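Local coordinates for NIF3-related protein (Bacillus cereus, PDB 2GX8) that is of unknown function but binds a pair of zinc ions in the dimetal site of the NIF3 family and carries a probable regulatory domain, at residues Ser26-Phe38 with Gly58-Ala70. Residues are numbered along the deposited sequence; the frame is centred on the assembly and turned at random.
Sequences SKIPNGHEIISLF and GALNKPVRHVLIA
One face of the His32 imidazole rests on Leu60, whose CB lies 3.8 Å from the ring centroid and 19° off the normal. Asn61 runs beside the same ring, its amide plane steeply inclined to the imidazole, with CB 3.8 Å from His32 NE2. The ring reaches them because CG stands beside the backbone N of His32 (chi1 -68°). At the Arg65 guanidinium, Ile28 CD1 comes obliquely within 3.5 Å of NH1.

Between these ends the backbones join. Val64 N donates to Pro29 O in a nearly straight bond of 2.9 Å, while Gly31 N makes weak bonds to Leu60 O and Lys62 O, and His32 N a further weak one to Leu60 O. Deeper in, Ile34 CD1 packs 3.6 Å from Val64 CG1 and also touches Val67, and Ile35 CG1 lies across the methyls of Leu60. Pro29 leans on Val382, beyond which strand 383-386 pairs with 66-70.

Asn30 OD1 takes Glu33 N at 3.0 Å, the N-cap bond of helix 31-38, and the same residue forms a single beta bridge with Pro63. A capped helix start is thereby joined to the loop entering strand 66-70, an inner strand of the mixed five-stranded sheet in this NIF3-family fold.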
# COMPACT_ATOMS: atom_id res chain seq x y z
N SER C 26 17.78 -50.53 -19.02
CA SER C 26 17.62 -49.26 -18.24
C SER C 26 18.02 -48.03 -19.06
O SER C 26 19.00 -48.04 -19.81
CB SER C 26 18.41 -49.31 -16.92
OG SER C 26 17.77 -50.14 -15.96
N LYS C 27 17.22 -46.98 -18.89
CA LYS C 27 17.39 -45.69 -19.55
C LYS C 27 17.95 -44.63 -18.56
O LYS C 27 17.54 -44.59 -17.38
CB LYS C 27 16.02 -45.22 -20.06
CG LYS C 27 15.92 -43.74 -20.44
CD LYS C 27 14.48 -43.31 -20.54
CE LYS C 27 14.37 -41.85 -20.88
NZ LYS C 27 12.94 -41.50 -21.03
N ILE C 28 18.88 -43.79 -19.03
CA ILE C 28 19.39 -42.68 -18.24
C ILE C 28 18.43 -41.52 -18.54
O ILE C 28 18.32 -41.09 -19.70
CB ILE C 28 20.84 -42.28 -18.59
CG1 ILE C 28 21.79 -43.46 -18.42
CG2 ILE C 28 21.29 -41.12 -17.71
CD1 ILE C 28 23.24 -43.14 -18.74
N PRO C 29 17.73 -41.04 -17.52
CA PRO C 29 16.73 -40.00 -17.68
C PRO C 29 17.33 -38.62 -17.68
O PRO C 29 18.50 -38.45 -17.33
CB PRO C 29 15.90 -40.14 -16.42
CG PRO C 29 16.90 -40.52 -15.40
CD PRO C 29 17.84 -41.46 -16.11
N ASN C 30 16.54 -37.63 -18.07
CA ASN C 30 16.98 -36.27 -17.99
C ASN C 30 16.42 -35.66 -16.70
O ASN C 30 15.64 -36.31 -16.01
CB ASN C 30 16.65 -35.48 -19.27
CG ASN C 30 15.17 -35.20 -19.44
OD1 ASN C 30 14.40 -35.23 -18.49
ND2 ASN C 30 14.78 -34.88 -20.65
N GLY C 31 16.82 -34.45 -16.37
CA GLY C 31 16.34 -33.81 -15.14
C GLY C 31 14.82 -33.67 -15.07
O GLY C 31 14.23 -33.91 -14.01
N HIS C 32 14.20 -33.35 -16.21
CA HIS C 32 12.75 -33.11 -16.29
C HIS C 32 11.91 -34.29 -15.86
O HIS C 32 10.88 -34.12 -15.21
CB HIS C 32 12.32 -32.74 -17.70
CG HIS C 32 12.80 -31.40 -18.15
ND1 HIS C 32 12.54 -30.24 -17.46
CD2 HIS C 32 13.45 -31.03 -19.28
CE1 HIS C 32 13.06 -29.22 -18.12
NE2 HIS C 32 13.61 -29.67 -19.23
N GLU C 33 12.36 -35.48 -16.25
CA GLU C 33 11.70 -36.72 -15.94
C GLU C 33 11.76 -36.97 -14.45
O GLU C 33 10.73 -37.24 -13.83
CB GLU C 33 12.39 -37.85 -16.67
CG GLU C 33 12.37 -37.65 -18.18
CD GLU C 33 12.93 -38.83 -18.95
OE1 GLU C 33 12.87 -39.99 -18.41
OE2 GLU C 33 13.42 -38.60 -20.09
N ILE C 34 12.95 -36.88 -13.89
CA ILE C 34 13.14 -37.05 -12.45
C ILE C 34 12.26 -36.09 -11.67
O ILE C 34 11.49 -36.49 -10.82
CB ILE C 34 14.61 -36.87 -12.08
CG1 ILE C 34 15.40 -37.97 -12.80
CG2 ILE C 34 14.82 -36.91 -10.56
CD1 ILE C 34 16.88 -37.87 -12.67
N ILE C 35 12.37 -34.81 -12.01
CA ILE C 35 11.59 -33.76 -11.40
C ILE C 35 10.10 -34.02 -11.55
O ILE C 35 9.34 -33.85 -10.60
CB ILE C 35 12.02 -32.38 -11.97
CG1 ILE C 35 13.40 -32.05 -11.44
CG2 ILE C 35 11.03 -31.28 -11.64
CD1 ILE C 35 13.52 -32.21 -9.94
N SER C 36 9.70 -34.50 -12.72
CA SER C 36 8.30 -34.80 -12.97
C SER C 36 7.81 -35.94 -12.06
O SER C 36 6.64 -35.97 -11.69
CB SER C 36 8.07 -35.15 -14.43
OG SER C 36 6.70 -35.08 -14.73
N LEU C 37 8.70 -36.85 -11.70
CA LEU C 37 8.37 -37.95 -10.78
C LEU C 37 8.41 -37.52 -9.33
O LEU C 37 7.80 -38.16 -8.47
CB LEU C 37 9.30 -39.15 -10.98
CG LEU C 37 9.08 -40.00 -12.24
CD1 LEU C 37 10.11 -41.11 -12.33
CD2 LEU C 37 7.67 -40.60 -12.25
N PHE C 38 9.17 -36.46 -9.03
CA PHE C 38 9.25 -35.93 -7.67
C PHE C 38 7.98 -35.17 -7.37
O PHE C 38 7.43 -35.27 -6.27
CB PHE C 38 10.45 -34.97 -7.51
CG PHE C 38 10.46 -34.22 -6.20
CD1 PHE C 38 10.05 -32.89 -6.13
CD2 PHE C 38 10.84 -34.86 -5.02
CE1 PHE C 38 10.03 -32.20 -4.90
CE2 PHE C 38 10.83 -34.19 -3.80
CZ PHE C 38 10.42 -32.85 -3.74
N GLY C 58 20.31 -23.47 -13.15
CA GLY C 58 20.66 -24.49 -14.13
C GLY C 58 19.57 -24.83 -15.11
O GLY C 58 18.71 -23.99 -15.40
N ALA C 59 19.64 -26.07 -15.62
CA ALA C 59 18.72 -26.65 -16.62
C ALA C 59 18.49 -28.13 -16.31
O ALA C 59 19.34 -28.78 -15.71
CB ALA C 59 19.32 -26.53 -17.98
N LEU C 60 17.35 -28.67 -16.72
CA LEU C 60 17.06 -30.09 -16.45
C LEU C 60 17.09 -30.95 -17.70
O LEU C 60 16.96 -32.17 -17.62
CB LEU C 60 15.71 -30.23 -15.75
CG LEU C 60 15.55 -29.53 -14.42
CD1 LEU C 60 14.09 -29.37 -14.11
CD2 LEU C 60 16.31 -30.25 -13.30
N ASN C 61 17.25 -30.33 -18.87
CA ASN C 61 17.26 -31.08 -20.13
C ASN C 61 18.62 -31.69 -20.47
O ASN C 61 19.21 -31.38 -21.56
CB ASN C 61 16.73 -30.22 -21.28
CG ASN C 61 17.39 -28.84 -21.35
OD1 ASN C 61 18.30 -28.52 -20.58
ND2 ASN C 61 16.93 -28.02 -22.28
N LYS C 62 19.09 -32.59 -19.53
CA LYS C 62 20.43 -33.15 -19.66
C LYS C 62 20.44 -34.50 -18.93
O LYS C 62 19.67 -34.67 -18.00
CB LYS C 62 21.44 -32.16 -19.03
CG LYS C 62 21.23 -31.91 -17.50
CD LYS C 62 21.93 -30.65 -16.98
CE LYS C 62 22.16 -30.67 -15.43
NZ LYS C 62 20.99 -31.15 -14.62
N PRO C 63 21.26 -35.48 -19.36
CA PRO C 63 21.32 -36.79 -18.67
C PRO C 63 21.71 -36.70 -17.19
O PRO C 63 22.72 -36.06 -16.87
CB PRO C 63 22.40 -37.56 -19.45
CG PRO C 63 22.36 -36.94 -20.80
CD PRO C 63 22.12 -35.47 -20.55
N VAL C 64 20.93 -37.33 -16.31
CA VAL C 64 21.17 -37.29 -14.85
C VAL C 64 21.39 -38.70 -14.27
O VAL C 64 20.44 -39.46 -14.13
CB VAL C 64 19.98 -36.60 -14.11
CG1 VAL C 64 20.24 -36.53 -12.60
CG2 VAL C 64 19.71 -35.21 -14.67
N ARG C 65 22.64 -39.04 -13.95
CA ARG C 65 22.98 -40.36 -13.42
C ARG C 65 22.87 -40.42 -11.90
O ARG C 65 22.73 -41.50 -11.34
CB ARG C 65 24.42 -40.74 -13.76
CG ARG C 65 24.83 -40.71 -15.23
CD ARG C 65 26.35 -40.90 -15.33
NE ARG C 65 26.94 -40.64 -16.65
CZ ARG C 65 27.02 -41.53 -17.64
NH1 ARG C 65 26.50 -42.75 -17.48
NH2 ARG C 65 27.59 -41.21 -18.80
N HIS C 66 22.97 -39.28 -11.23
CA HIS C 66 22.96 -39.19 -9.77
C HIS C 66 22.30 -37.92 -9.32
O HIS C 66 22.52 -36.87 -9.92
CB HIS C 66 24.37 -39.14 -9.20
CG HIS C 66 25.16 -40.40 -9.37
ND1 HIS C 66 25.85 -40.69 -10.52
CD2 HIS C 66 25.40 -41.41 -8.51
CE1 HIS C 66 26.46 -41.85 -10.38
NE2 HIS C 66 26.21 -42.31 -9.16
N VAL C 67 21.51 -38.01 -8.25
CA VAL C 67 20.80 -36.85 -7.67
C VAL C 67 21.08 -36.77 -6.16
O VAL C 67 21.22 -37.82 -5.51
CB VAL C 67 19.26 -36.98 -7.88
CG1 VAL C 67 18.54 -35.70 -7.58
CG2 VAL C 67 18.96 -37.40 -9.36
N LEU C 68 21.14 -35.55 -5.60
CA LEU C 68 21.38 -35.38 -4.17
C LEU C 68 20.19 -34.71 -3.46
O LEU C 68 19.70 -33.65 -3.91
CB LEU C 68 22.64 -34.53 -3.93
CG LEU C 68 23.18 -34.36 -2.50
CD1 LEU C 68 23.68 -35.69 -1.94
CD2 LEU C 68 24.30 -33.32 -2.46
N ILE C 69 19.73 -35.31 -2.37
CA ILE C 69 18.68 -34.69 -1.60
C ILE C 69 19.37 -33.92 -0.46
O ILE C 69 20.16 -34.49 0.30
CB ILE C 69 17.70 -35.70 -1.01
CG1 ILE C 69 17.29 -36.75 -2.06
CG2 ILE C 69 16.47 -34.99 -0.52
CD1 ILE C 69 16.62 -36.14 -3.27
N ALA C 70 19.04 -32.63 -0.35
CA ALA C 70 19.62 -31.77 0.69
C ALA C 70 18.56 -31.00 1.44
O ALA C 70 17.44 -30.86 0.95
CB ALA C 70 20.62 -30.77 0.07